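Local coordinates for protein restriction endonuclease UbaLAI (Unidentified, PDB 5O63) that recognises and cleaves DNA as a monomeric Type IIE restriction endonuclease, its N-terminal B3 domain, the part present here, binding the cognate DNA, at residues F69-K74 / Y124-N129; P106-F111 / G134-L139; K77-K82 / R90-M95. All coordinates share one frame; numbering follows the deposited sequence.

Contact 1. Residues F69-K74 / Y124-N129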
loop_
_atom_site.group_PDB
_atom_site.type_symbol
_atom_site.label_atom_id
_atom_site.label_comp_id
_atom_site.label_asym_id
_atom_site.label_seq_id
_atom_site.Cartn_x
_atom_site.Cartn_y
_atom_site.Cartn_z
ATOM N N PHE A 69 8.810 -3.513 -3.231
ATOM C CA PHE A 69 9.684 -2.485 -3.751
ATOM C C PHE A 69 9.189 -1.130 -3.293
ATOM O O PHE A 69 8.055 -0.732 -3.565
ATOM C CB PHE A 69 9.751 -2.557 -5.263
ATOM C CG PHE A 69 10.705 -1.596 -5.850
ATOM C CD1 PHE A 69 12.099 -1.872 -5.868
ATOM C CD2 PHE A 69 10.265 -0.420 -6.378
ATOM C CE1 PHE A 69 12.974 -0.983 -6.463
ATOM C CE2 PHE A 69 11.150 0.466 -6.989
ATOM C CZ PHE A 69 12.523 0.187 -7.008
ATOM N N ASP A 70 10.024 -0.420 -2.538
ATOM C CA ASP A 70 9.658 0.877 -2.004
ATOM C C ASP A 70 9.971 1.944 -3.008
ATOM O O ASP A 70 11.126 2.191 -3.354
ATOM C CB ASP A 70 10.422 1.156 -0.702
ATOM C CG ASP A 70 10.047 2.463 -0.120
ATOM O OD1 ASP A 70 10.566 3.498 -0.528
ATOM O OD2 ASP A 70 9.213 2.463 0.787
ATOM N N SER A 71 8.924 2.571 -3.573
ATOM C CA SER A 71 9.122 3.506 -4.639
ATOM C C SER A 71 9.871 4.750 -4.191
ATOM O O SER A 71 10.607 5.311 -4.959
ATOM C CB SER A 71 7.739 3.897 -5.216
ATOM O OG SER A 71 7.847 4.874 -6.265
ATOM N N LEU A 72 9.669 5.189 -2.955
ATOM C CA LEU A 72 10.284 6.451 -2.557
ATOM C C LEU A 72 11.826 6.284 -2.482
ATOM O O LEU A 72 12.561 7.148 -2.974
ATOM C CB LEU A 72 9.752 6.940 -1.210
ATOM C CG LEU A 72 8.335 7.516 -1.271
ATOM C CD1 LEU A 72 7.963 7.887 0.191
ATOM C CD2 LEU A 72 8.442 8.720 -2.156
ATOM N N SER A 73 12.261 5.147 -1.943
ATOM C CA SER A 73 13.706 4.846 -1.881
ATOM C C SER A 73 14.295 4.130 -3.087
ATOM O O SER A 73 15.527 3.991 -3.192
ATOM C CB SER A 73 13.970 4.010 -0.619
ATOM O OG SER A 73 13.419 2.682 -0.698
ATOM N N LYS A 74 13.442 3.719 -4.024
ATOM C CA LYS A 74 13.804 2.848 -5.140
ATOM C C LYS A 74 14.691 1.691 -4.668
ATOM O O LYS A 74 15.707 1.385 -5.320
ATOM C CB LYS A 74 14.495 3.638 -6.277
ATOM C CG LYS A 74 13.592 4.729 -6.952
ATOM C CD LYS A 74 12.256 4.159 -7.423
ATOM C CE LYS A 74 11.382 5.203 -8.172
ATOM N NZ LYS A 74 9.901 4.846 -8.266
ATOM N N TYR A 124 4.719 -3.621 -4.634
ATOM C CA TYR A 124 5.273 -2.260 -4.728
ATOM C C TYR A 124 4.559 -1.388 -3.735
ATOM O O TYR A 124 3.374 -1.570 -3.552
ATOM C CB TYR A 124 5.050 -1.665 -6.100
ATOM C CG TYR A 124 5.757 -2.435 -7.149
ATOM C CD1 TYR A 124 6.948 -1.937 -7.716
ATOM C CD2 TYR A 124 5.264 -3.688 -7.589
ATOM C CE1 TYR A 124 7.653 -2.647 -8.704
ATOM C CE2 TYR A 124 5.970 -4.407 -8.587
ATOM C CZ TYR A 124 7.173 -3.871 -9.122
ATOM O OH TYR A 124 7.928 -4.524 -10.108
ATOM N N PHE A 125 5.287 -0.436 -3.154
ATOM C CA PHE A 125 4.657 0.492 -2.211
ATOM C C PHE A 125 5.042 1.899 -2.499
ATOM O O PHE A 125 6.213 2.208 -2.701
ATOM C CB PHE A 125 5.113 0.098 -0.798
ATOM C CG PHE A 125 4.746 1.072 0.257
ATOM C CD1 PHE A 125 5.641 2.058 0.654
ATOM C CD2 PHE A 125 3.505 0.983 0.866
ATOM C CE1 PHE A 125 5.302 2.986 1.681
ATOM C CE2 PHE A 125 3.131 1.900 1.901
ATOM C CZ PHE A 125 4.034 2.901 2.300
ATOM N N ASP A 126 4.067 2.817 -2.426
ATOM C CA ASP A 126 4.288 4.243 -2.606
ATOM C C ASP A 126 3.436 4.964 -1.554
ATOM O O ASP A 126 2.477 4.407 -1.066
ATOM C CB ASP A 126 3.880 4.656 -4.010
ATOM C CG ASP A 126 4.390 6.036 -4.438
ATOM O OD1 ASP A 126 5.146 6.700 -3.719
ATOM O OD2 ASP A 126 4.109 6.413 -5.600
ATOM N N CYS A 127 3.856 6.161 -1.176
ATOM C CA CYS A 127 3.046 6.915 -0.217
ATOM C C CYS A 127 3.328 8.374 -0.301
ATOM O O CYS A 127 4.320 8.815 -0.886
ATOM C CB CYS A 127 3.263 6.420 1.176
ATOM S SG CYS A 127 4.897 6.842 1.799
ATOM N N ALA A 128 2.420 9.151 0.272
ATOM C CA ALA A 128 2.420 10.567 0.078
ATOM C C ALA A 128 1.632 11.274 1.161
ATOM O O ALA A 128 0.804 10.684 1.822
ATOM C CB ALA A 128 1.818 10.909 -1.308
ATOM N N ASN A 129 1.951 12.559 1.324
ATOM C CA ASN A 129 1.124 13.408 2.160
ATOM C C ASN A 129 0.855 14.744 1.459
ATOM O O ASN A 129 1.193 14.924 0.291
ATOM C CB ASN A 129 1.753 13.586 3.546
ATOM C CG ASN A 129 3.047 14.406 3.544
ATOM O OD1 ASN A 129 3.261 15.318 2.739
ATOM N ND2 ASN A 129 3.893 14.105 4.542
HETATM O O HOH W 1 7.569 7.226 -5.117
HETATM O O HOH W 2 7.514 4.304 -0.929
#
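Ser-71 sits where strand 62-70 turns away from strand 121-128, and its backbone makes the last bond of this parallel pairing. Its N donates to Phe-125 O at 2.9 Å in an almost straight bond of 174°, while Phe-125 N reaches back to Phe-69 O at 2.8 Å, so both main-chain polar groups of Phe-125 are used. Followed outward, the serine first sets CB against that same carbonyl, 3.4 Å from Phe-125 O, with the carboxylate carbon of Asp-126 slightly farther off. Ser-71 OG stands anti to the backbone N (chi1 178°). There Ser-71 OG meets a water oxygen 2.6 Å away. This water donates in turn to Asp-126 OD1 and so ties serine to aspartate where their own oxygens do not touch. A second water bridges Leu-72 N and Phe-125 O. On the face of Phe-69 and Tyr-124, Phe-69 CB packs on Tyr-124 CD1 at 3.8 Å, the two ring planes inclined by 62°. On the other face, Asp-70 OD2 lies at the edge of the Phe-125 ring, 3.6 Å from CD1, and its OD1 accepts from Ser-73 N in an Asx motif that shapes the turn. Past the bridges, Leu-72 sets CD1 on Cys-127 SG, 3.6 Å away. The buried Asp-126 carboxylate also holds Arg-135 in a salt bridge and Tyr-7 OH by a hydrogen bond, surroundings that probably favour its charged form where the strand pairing gives way to water-mediated contacts.

Contact 2. Residues P106-F111 / G134-L139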
loop_
_atom_site.group_PDB
_atom_site.type_symbol
_atom_site.label_atom_id
_atom_site.label_comp_id
_atom_site.label_asym_id
_atom_site.label_seq_id
_atom_site.Cartn_x
_atom_site.Cartn_y
_atom_site.Cartn_z
ATOM N N PRO A 106 -4.315 15.120 4.182
ATOM C CA PRO A 106 -4.407 13.654 4.179
ATOM C C PRO A 106 -3.122 12.983 3.653
ATOM O O PRO A 106 -2.289 13.576 2.944
ATOM C CB PRO A 106 -5.558 13.363 3.205
ATOM C CG PRO A 106 -5.526 14.593 2.254
ATOM C CD PRO A 106 -5.269 15.737 3.213
ATOM N N ARG A 107 -3.006 11.724 4.044
ATOM C CA ARG A 107 -1.892 10.827 3.633
ATOM C C ARG A 107 -2.459 9.688 2.823
ATOM O O ARG A 107 -3.605 9.297 3.030
ATOM C CB ARG A 107 -1.188 10.267 4.864
ATOM C CG ARG A 107 -0.378 11.298 5.632
ATOM C CD ARG A 107 0.135 10.738 6.997
ATOM N NE ARG A 107 -1.008 10.401 7.898
ATOM C CZ ARG A 107 -1.004 9.423 8.797
ATOM N NH1 ARG A 107 0.136 8.696 9.053
ATOM N NH2 ARG A 107 -2.091 9.176 9.534
ATOM N N LEU A 108 -1.655 9.152 1.896
ATOM C CA LEU A 108 -2.095 8.073 1.023
ATOM C C LEU A 108 -1.027 6.959 1.050
ATOM O O LEU A 108 0.151 7.268 1.052
ATOM C CB LEU A 108 -2.282 8.605 -0.434
ATOM C CG LEU A 108 -2.836 7.635 -1.454
ATOM C CD1 LEU A 108 -4.337 7.348 -1.191
ATOM C CD2 LEU A 108 -2.652 8.186 -2.931
ATOM N N THR A 109 -1.462 5.710 1.045
ATOM C CA THR A 109 -0.576 4.610 0.673
ATOM C C THR A 109 -1.091 3.925 -0.559
ATOM O O THR A 109 -2.302 3.697 -0.678
ATOM C CB THR A 109 -0.432 3.601 1.816
ATOM O OG1 THR A 109 -1.718 3.046 2.190
ATOM C CG2 THR A 109 0.241 4.244 2.991
ATOM N N ILE A 110 -0.181 3.590 -1.488
ATOM C CA ILE A 110 -0.533 2.795 -2.651
ATOM C C ILE A 110 0.280 1.509 -2.616
ATOM O O ILE A 110 1.490 1.554 -2.489
ATOM C CB ILE A 110 -0.276 3.518 -3.960
ATOM C CG1 ILE A 110 -1.054 4.836 -4.022
ATOM C CG2 ILE A 110 -0.578 2.523 -5.174
ATOM C CD1 ILE A 110 -0.691 5.626 -5.226
ATOM N N PHE A 111 -0.398 0.366 -2.729
ATOM C CA PHE A 111 0.276 -0.909 -2.886
ATOM C C PHE A 111 -0.114 -1.425 -4.264
ATOM O O PHE A 111 -1.266 -1.366 -4.653
ATOM C CB PHE A 111 -0.158 -1.929 -1.838
ATOM C CG PHE A 111 0.162 -1.560 -0.406
ATOM C CD1 PHE A 111 1.255 -2.150 0.201
ATOM C CD2 PHE A 111 -0.696 -0.714 0.337
ATOM C CE1 PHE A 111 1.555 -1.843 1.549
ATOM C CE2 PHE A 111 -0.376 -0.411 1.679
ATOM C CZ PHE A 111 0.735 -0.990 2.235
ATOM N N GLY A 134 4.259 17.919 -1.757
ATOM C CA GLY A 134 3.714 16.580 -1.544
ATOM C C GLY A 134 3.004 16.025 -2.752
ATOM O O GLY A 134 2.678 16.767 -3.689
ATOM N N ARG A 135 2.746 14.724 -2.741
ATOM C CA ARG A 135 2.202 14.060 -3.908
ATOM C C ARG A 135 0.775 13.565 -3.711
ATOM O O ARG A 135 0.274 12.878 -4.588
ATOM C CB ARG A 135 3.133 12.897 -4.292
ATOM C CG ARG A 135 4.484 13.437 -4.878
ATOM C CD ARG A 135 5.544 12.343 -4.972
ATOM N NE ARG A 135 5.191 11.249 -5.877
ATOM C CZ ARG A 135 5.012 9.983 -5.480
ATOM N NH1 ARG A 135 5.082 9.623 -4.181
ATOM N NH2 ARG A 135 4.738 9.067 -6.383
ATOM N N PHE A 136 0.116 13.926 -2.611
ATOM C CA PHE A 136 -1.191 13.350 -2.336
ATOM C C PHE A 136 -2.181 13.628 -3.473
ATOM O O PHE A 136 -2.855 12.738 -3.916
ATOM C CB PHE A 136 -1.808 13.881 -1.011
ATOM C CG PHE A 136 -3.137 13.251 -0.718
ATOM C CD1 PHE A 136 -3.223 12.114 0.076
ATOM C CD2 PHE A 136 -4.311 13.799 -1.252
ATOM C CE1 PHE A 136 -4.453 11.486 0.319
ATOM C CE2 PHE A 136 -5.533 13.175 -1.043
ATOM C CZ PHE A 136 -5.618 12.053 -0.287
ATOM N N GLU A 137 -2.288 14.874 -3.919
ATOM C CA GLU A 137 -3.348 15.216 -4.831
ATOM C C GLU A 137 -3.191 14.480 -6.170
ATOM O O GLU A 137 -4.201 13.920 -6.672
ATOM C CB GLU A 137 -3.388 16.713 -5.071
ATOM C CG GLU A 137 -3.681 17.531 -3.888
ATOM C CD GLU A 137 -3.500 18.986 -4.261
ATOM O OE1 GLU A 137 -2.556 19.622 -3.739
ATOM O OE2 GLU A 137 -4.265 19.455 -5.136
ATOM N N VAL A 138 -1.975 14.461 -6.715
ATOM C CA VAL A 138 -1.778 13.790 -7.994
ATOM C C VAL A 138 -2.069 12.284 -7.837
ATOM O O VAL A 138 -2.796 11.719 -8.644
ATOM C CB VAL A 138 -0.357 14.050 -8.581
ATOM C CG1 VAL A 138 -0.069 13.140 -9.777
ATOM C CG2 VAL A 138 -0.269 15.469 -9.059
ATOM N N LEU A 139 -1.560 11.655 -6.779
ATOM C CA LEU A 139 -1.802 10.238 -6.603
ATOM C C LEU A 139 -3.251 9.909 -6.302
ATOM O O LEU A 139 -3.804 8.925 -6.837
ATOM C CB LEU A 139 -0.918 9.679 -5.482
ATOM C CG LEU A 139 0.573 9.724 -5.838
ATOM C CD1 LEU A 139 1.361 9.199 -4.649
ATOM C CD2 LEU A 139 0.915 8.948 -7.131
#
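Phe-136, in the first turn of helix 136-144, lays its ring over Pro-106, where the chain runs into strand 108-116. Pro-106 follows a cis peptide bond, and its CG is the bump that meets the flat of the ring, 3.5 Å from the centroid and only 11° off the normal, a CH-pi contact. CB of the same proline lies against the CE1 and CZ side. Pro-106 O stands above the ring plane on the proline's side, 3.4 Å from Phe-136 CD1, whereas Arg-107 O lies at the edge, near the plane. Leu-108 CB approaches obliquely from the other side, 3.7 Å from Phe-136 CD1. The ring is thus wedged between the proline and Leu-108. With CG anti to the backbone N (chi1 -178°), the phenyl group swings off the helix toward Pro-106.

One helical turn further on, Leu-139 supplies the second knob. Its CB rests against the ends of both Leu-108 and Ile-110, two side chains that leave the strand on the same face. Leu-108 CD2 presses on Leu-139 CB at 3.4 Å, tighter than an ordinary carbon contact, whereas Ile-110 CD1 rests more loosely on Leu-139 CB at 4.1 Å. No hydrogen bond crosses the interface, so its fit depends on shape and apolar burial.

Arg-135 holds the N-cap position, and its O accepts from Leu-139 N in the first helical bond. Beside the contact, strand 121-128 brings Ala-128 against Leu-139, and strand 19-28 on the other flank brings Val-28 against Leu-108 and Met-24 against Ile-110. Further along the helix, Phe-144 and Cys-143 continue the cover over Leu-108 and Ile-110.

Contact 3. Residues K77-K82 / R90-M95. With nucleotides of chain C.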
loop_
_atom_site.group_PDB
_atom_site.type_symbol
_atom_site.label_atom_id
_atom_site.label_comp_id
_atom_site.label_asym_id
_atom_site.label_seq_id
_atom_site.Cartn_x
_atom_site.Cartn_y
_atom_site.Cartn_z
ATOM N N LYS A 77 12.474 -3.805 -0.129
ATOM C CA LYS A 77 12.367 -3.851 1.328
ATOM C C LYS A 77 11.543 -5.068 1.723
ATOM O O LYS A 77 11.022 -5.803 0.862
ATOM C CB LYS A 77 11.775 -2.540 1.858
ATOM C CG LYS A 77 12.764 -1.394 1.654
ATOM C CD LYS A 77 12.293 -0.019 2.149
ATOM C CE LYS A 77 13.536 0.898 2.119
ATOM N NZ LYS A 77 14.824 0.124 2.334
ATOM N N THR A 78 11.489 -5.323 3.019
ATOM C CA THR A 78 10.619 -6.362 3.569
ATOM C C THR A 78 9.557 -5.651 4.437
ATOM O O THR A 78 9.891 -4.891 5.348
ATOM C CB THR A 78 11.382 -7.396 4.412
ATOM O OG1 THR A 78 12.327 -8.087 3.564
ATOM C CG2 THR A 78 10.432 -8.430 4.995
ATOM N N LEU A 79 8.301 -5.827 4.071
ATOM C CA LEU A 79 7.241 -5.350 4.952
ATOM C C LEU A 79 6.754 -6.463 5.828
ATOM O O LEU A 79 6.891 -7.673 5.468
ATOM C CB LEU A 79 6.070 -4.813 4.057
ATOM C CG LEU A 79 6.481 -3.609 3.223
ATOM C CD1 LEU A 79 5.213 -3.146 2.448
ATOM C CD2 LEU A 79 7.132 -2.480 4.052
ATOM N N ALA A 80 6.155 -6.088 6.973
ATOM C CA ALA A 80 5.554 -7.084 7.861
ATOM C C ALA A 80 4.052 -7.004 7.779
ATOM O O ALA A 80 3.481 -5.911 7.703
ATOM C CB ALA A 80 6.022 -6.916 9.345
ATOM N N TYR A 81 3.437 -8.162 7.767
ATOM C CA TYR A 81 1.959 -8.281 7.681
ATOM C C TYR A 81 1.530 -8.941 9.001
ATOM O O TYR A 81 1.900 -10.118 9.301
ATOM C CB TYR A 81 1.622 -9.092 6.441
ATOM C CG TYR A 81 0.169 -9.336 6.114
ATOM C CD1 TYR A 81 -0.857 -8.492 6.581
ATOM C CD2 TYR A 81 -0.188 -10.380 5.251
ATOM C CE1 TYR A 81 -2.186 -8.726 6.222
ATOM C CE2 TYR A 81 -1.508 -10.616 4.907
ATOM C CZ TYR A 81 -2.491 -9.786 5.397
ATOM O OH TYR A 81 -3.792 -10.042 5.044
ATOM N N LYS A 82 0.846 -8.164 9.847
ATOM C CA LYS A 82 0.582 -8.586 11.217
ATOM C C LYS A 82 -0.854 -8.987 11.448
ATOM O O LYS A 82 -1.754 -8.266 10.995
ATOM C CB LYS A 82 0.941 -7.454 12.206
ATOM C CG LYS A 82 2.277 -6.740 11.918
ATOM C CD LYS A 82 3.511 -7.660 12.218
ATOM C CE LYS A 82 3.576 -7.978 13.680
ATOM N NZ LYS A 82 4.817 -8.789 13.904
ATOM N N ARG A 90 -5.704 -6.869 11.114
ATOM C CA ARG A 90 -4.430 -6.986 10.403
ATOM C C ARG A 90 -3.887 -5.622 10.038
ATOM O O ARG A 90 -4.595 -4.672 9.722
ATOM C CB ARG A 90 -4.575 -7.859 9.121
ATOM C CG ARG A 90 -5.156 -9.218 9.402
ATOM C CD ARG A 90 -5.101 -10.097 8.226
ATOM N NE ARG A 90 -5.928 -11.261 8.513
ATOM C CZ ARG A 90 -5.997 -12.302 7.710
ATOM N NH1 ARG A 90 -5.267 -12.295 6.610
ATOM N NH2 ARG A 90 -6.783 -13.340 8.023
ATOM N N ARG A 91 -2.539 -5.514 10.108
ATOM C CA ARG A 91 -1.832 -4.263 9.868
ATOM C C ARG A 91 -0.657 -4.541 8.969
ATOM O O ARG A 91 -0.105 -5.667 9.045
ATOM C CB ARG A 91 -1.298 -3.672 11.187
ATOM C CG ARG A 91 -2.377 -3.356 12.207
ATOM C CD ARG A 91 -1.661 -2.973 13.487
ATOM N NE ARG A 91 -2.622 -2.920 14.580
ATOM C CZ ARG A 91 -2.316 -2.752 15.870
ATOM N NH1 ARG A 91 -1.030 -2.549 16.249
ATOM N NH2 ARG A 91 -3.302 -2.805 16.778
ATOM N N ILE A 92 -0.242 -3.565 8.168
ATOM C CA ILE A 92 1.097 -3.564 7.546
ATOM C C ILE A 92 1.969 -2.668 8.408
ATOM O O ILE A 92 1.546 -1.593 8.859
ATOM C CB ILE A 92 1.084 -3.003 6.091
ATOM C CG1 ILE A 92 -0.065 -3.663 5.312
ATOM C CG2 ILE A 92 2.473 -3.240 5.460
ATOM C CD1 ILE A 92 0.083 -5.224 5.231
ATOM N N THR A 93 3.212 -3.120 8.625
ATOM C CA THR A 93 4.212 -2.318 9.327
ATOM C C THR A 93 5.586 -2.420 8.608
ATOM O O THR A 93 5.724 -3.132 7.586
ATOM C CB THR A 93 4.411 -2.792 10.798
ATOM O OG1 THR A 93 4.971 -4.123 10.786
ATOM C CG2 THR A 93 3.116 -2.843 11.586
ATOM N N ARG A 94 6.568 -1.665 9.122
ATOM C CA ARG A 94 7.920 -1.480 8.518
ATOM C C ARG A 94 7.849 -0.654 7.217
ATOM O O ARG A 94 8.745 -0.694 6.395
ATOM C CB ARG A 94 8.648 -2.866 8.276
ATOM C CG ARG A 94 8.595 -3.817 9.490
ATOM C CD ARG A 94 9.469 -5.036 9.210
ATOM N NE ARG A 94 10.858 -4.634 8.968
ATOM C CZ ARG A 94 11.734 -5.459 8.366
ATOM N NH1 ARG A 94 11.369 -6.701 8.093
ATOM N NH2 ARG A 94 12.953 -5.034 8.097
ATOM N N MET A 95 6.797 0.174 7.050
ATOM C CA MET A 95 6.780 1.081 5.930
ATOM C C MET A 95 7.680 2.306 6.069
ATOM O O MET A 95 8.267 2.616 7.137
ATOM C CB MET A 95 5.332 1.537 5.678
ATOM C CG MET A 95 4.539 0.385 5.198
ATOM S SD MET A 95 2.773 0.775 5.174
ATOM C CE MET A 95 2.569 0.603 6.949
ATOM P P DC C 3 6.565 -5.510 13.817
ATOM O OP1 DC C 3 6.710 -6.929 13.346
ATOM O OP2 DC C 3 5.354 -4.794 13.391
ATOM O "O5'" DC C 3 6.504 -5.620 15.408
ATOM C "C5'" DC C 3 7.538 -6.435 16.068
ATOM C "C4'" DC C 3 7.400 -6.279 17.576
ATOM O "O4'" DC C 3 7.568 -4.903 17.922
ATOM C "C3'" DC C 3 6.083 -6.626 18.189
ATOM O "O3'" DC C 3 5.943 -8.018 18.354
ATOM C "C2'" DC C 3 6.181 -5.947 19.561
ATOM C "C1'" DC C 3 6.906 -4.685 19.191
ATOM N N1 DC C 3 6.042 -3.481 19.047
ATOM C C2 DC C 3 5.699 -2.799 20.193
ATOM O O2 DC C 3 6.011 -3.289 21.282
ATOM N N3 DC C 3 5.057 -1.633 20.078
ATOM C C4 DC C 3 4.657 -1.166 18.852
ATOM N N4 DC C 3 4.024 0.006 18.813
ATOM C C5 DC C 3 4.978 -1.862 17.635
ATOM C C6 DC C 3 5.704 -3.017 17.795
ATOM P P DC C 2 11.220 -1.206 10.884
ATOM O OP1 DC C 2 11.864 -2.342 10.143
ATOM O OP2 DC C 2 10.587 -0.070 10.123
ATOM O "O5'" DC C 2 10.207 -1.837 11.899
ATOM C "C5'" DC C 2 10.552 -2.993 12.678
ATOM C "C4'" DC C 2 9.596 -3.172 13.836
ATOM O "O4'" DC C 2 9.590 -2.015 14.687
ATOM C "C3'" DC C 2 8.151 -3.379 13.405
ATOM O "O3'" DC C 2 7.916 -4.820 13.488
ATOM C "C2'" DC C 2 7.346 -2.553 14.447
ATOM C "C1'" DC C 2 8.455 -2.169 15.472
ATOM N N1 DC C 2 8.212 -0.889 16.207
ATOM C C2 DC C 2 8.384 -0.937 17.620
ATOM O O2 DC C 2 8.681 -1.999 18.143
ATOM N N3 DC C 2 8.125 0.154 18.326
ATOM C C4 DC C 2 7.872 1.315 17.689
ATOM N N4 DC C 2 7.635 2.400 18.466
ATOM C C5 DC C 2 7.726 1.409 16.257
ATOM C C6 DC C 2 7.927 0.283 15.548
ATOM P P DC C 4 4.526 -8.720 18.267
ATOM O OP1 DC C 4 4.803 -10.203 18.431
ATOM O OP2 DC C 4 3.815 -8.250 17.010
ATOM O "O5'" DC C 4 3.645 -8.148 19.449
ATOM C "C5'" DC C 4 4.113 -8.454 20.791
ATOM C "C4'" DC C 4 3.342 -7.649 21.807
ATOM O "O4'" DC C 4 3.593 -6.255 21.565
ATOM C "C3'" DC C 4 1.823 -7.850 21.810
ATOM O "O3'" DC C 4 1.530 -8.613 22.919
ATOM C "C2'" DC C 4 1.290 -6.470 22.046
ATOM C "C1'" DC C 4 2.466 -5.529 21.943
ATOM N N1 DC C 4 2.204 -4.493 20.921
ATOM C C2 DC C 4 1.709 -3.264 21.370
ATOM O O2 DC C 4 1.528 -3.110 22.607
ATOM N N3 DC C 4 1.492 -2.283 20.467
ATOM C C4 DC C 4 1.657 -2.520 19.156
ATOM N N4 DC C 4 1.342 -1.524 18.325
ATOM C C5 DC C 4 2.173 -3.774 18.665
ATOM C C6 DC C 4 2.401 -4.747 19.596
HETATM O O HOH W 3 10.885 -2.343 5.344
#
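Tyr-81 and Arg-90 cross obliquely, ring and guanidinium planes 56° apart, and meet where Arg-90 NH1 donates to Tyr-81 OH at 3.1 Å. The hydroxyl lies near the guanidinium plane, at its edge, while Arg-90 CD passes beside the phenol. On the same face Ile-92 CD1 slants onto Tyr-81 CD1 at 3.7 Å. Leu-79 follows, sending CD1 toward Ile-92 CG2 and CD2 against the carbonyl of Arg-94 and CG of the engineered Met-95.

Paired main-chain bonds, Ala-80 with Thr-93 and Lys-82 with Arg-91, join strands 75-84 and 89-93 into an antiparallel hairpin of the B3 pseudobarrel, and its other face carries the DNA.

There Thr-93 and Lys-82 cross at about a right angle and grip one phosphate from two directions: Thr-93 OG1 donates to OP2 of DC3 of chain C at 2.7 Å, and Lys-82 NZ to OP1 of the same DC3 at 2.7 Å, with a weaker bond to OP2 of DC4 of chain C. Bends at chi2 and chi3 curl the lysine towards them. Arg-91 instead runs extended; its NH1 is 3.3 Å from N4 of DC4 of chain C and donates to O4 of a thymine base of the bound DNA, while Glu-89 holds NE. Arg-94 lies alongside Thr-78, whose O sits 3.5 Å above the guanidinium centre. A turn at chi3 (60°) aims Arg-94 NE at OP1 of DC2 of chain C, 2.8 Å away and 165° at the hydrogen.

Overall arrangement
All three contacts reach one mixed sheet. Contact 3 lies within the chain loop closed by contact 1 and ends before contact 2 begins; the segments of contacts 1 and 2 alternate. Contacts 1 and 2 have centres about 10 Å apart and meet where their strands 121-128 and 108-116 lie side by side, tied by a backbone hydrogen bond from Ile-110 N to Asp-126 O and by the Asp-126 to Arg-135 salt bridge. The centre of contact 3 is about 13 Å from that of contact 1 and 18 Å from that of contact 2, across the chain centre from contact 2. Phe-111 of contact 2 and Phe-125 of contact 1 both pack on Met-95 of contact 3. The helix-covered end of the barrel is thus continuous with the hairpin that holds the DNA phosphates.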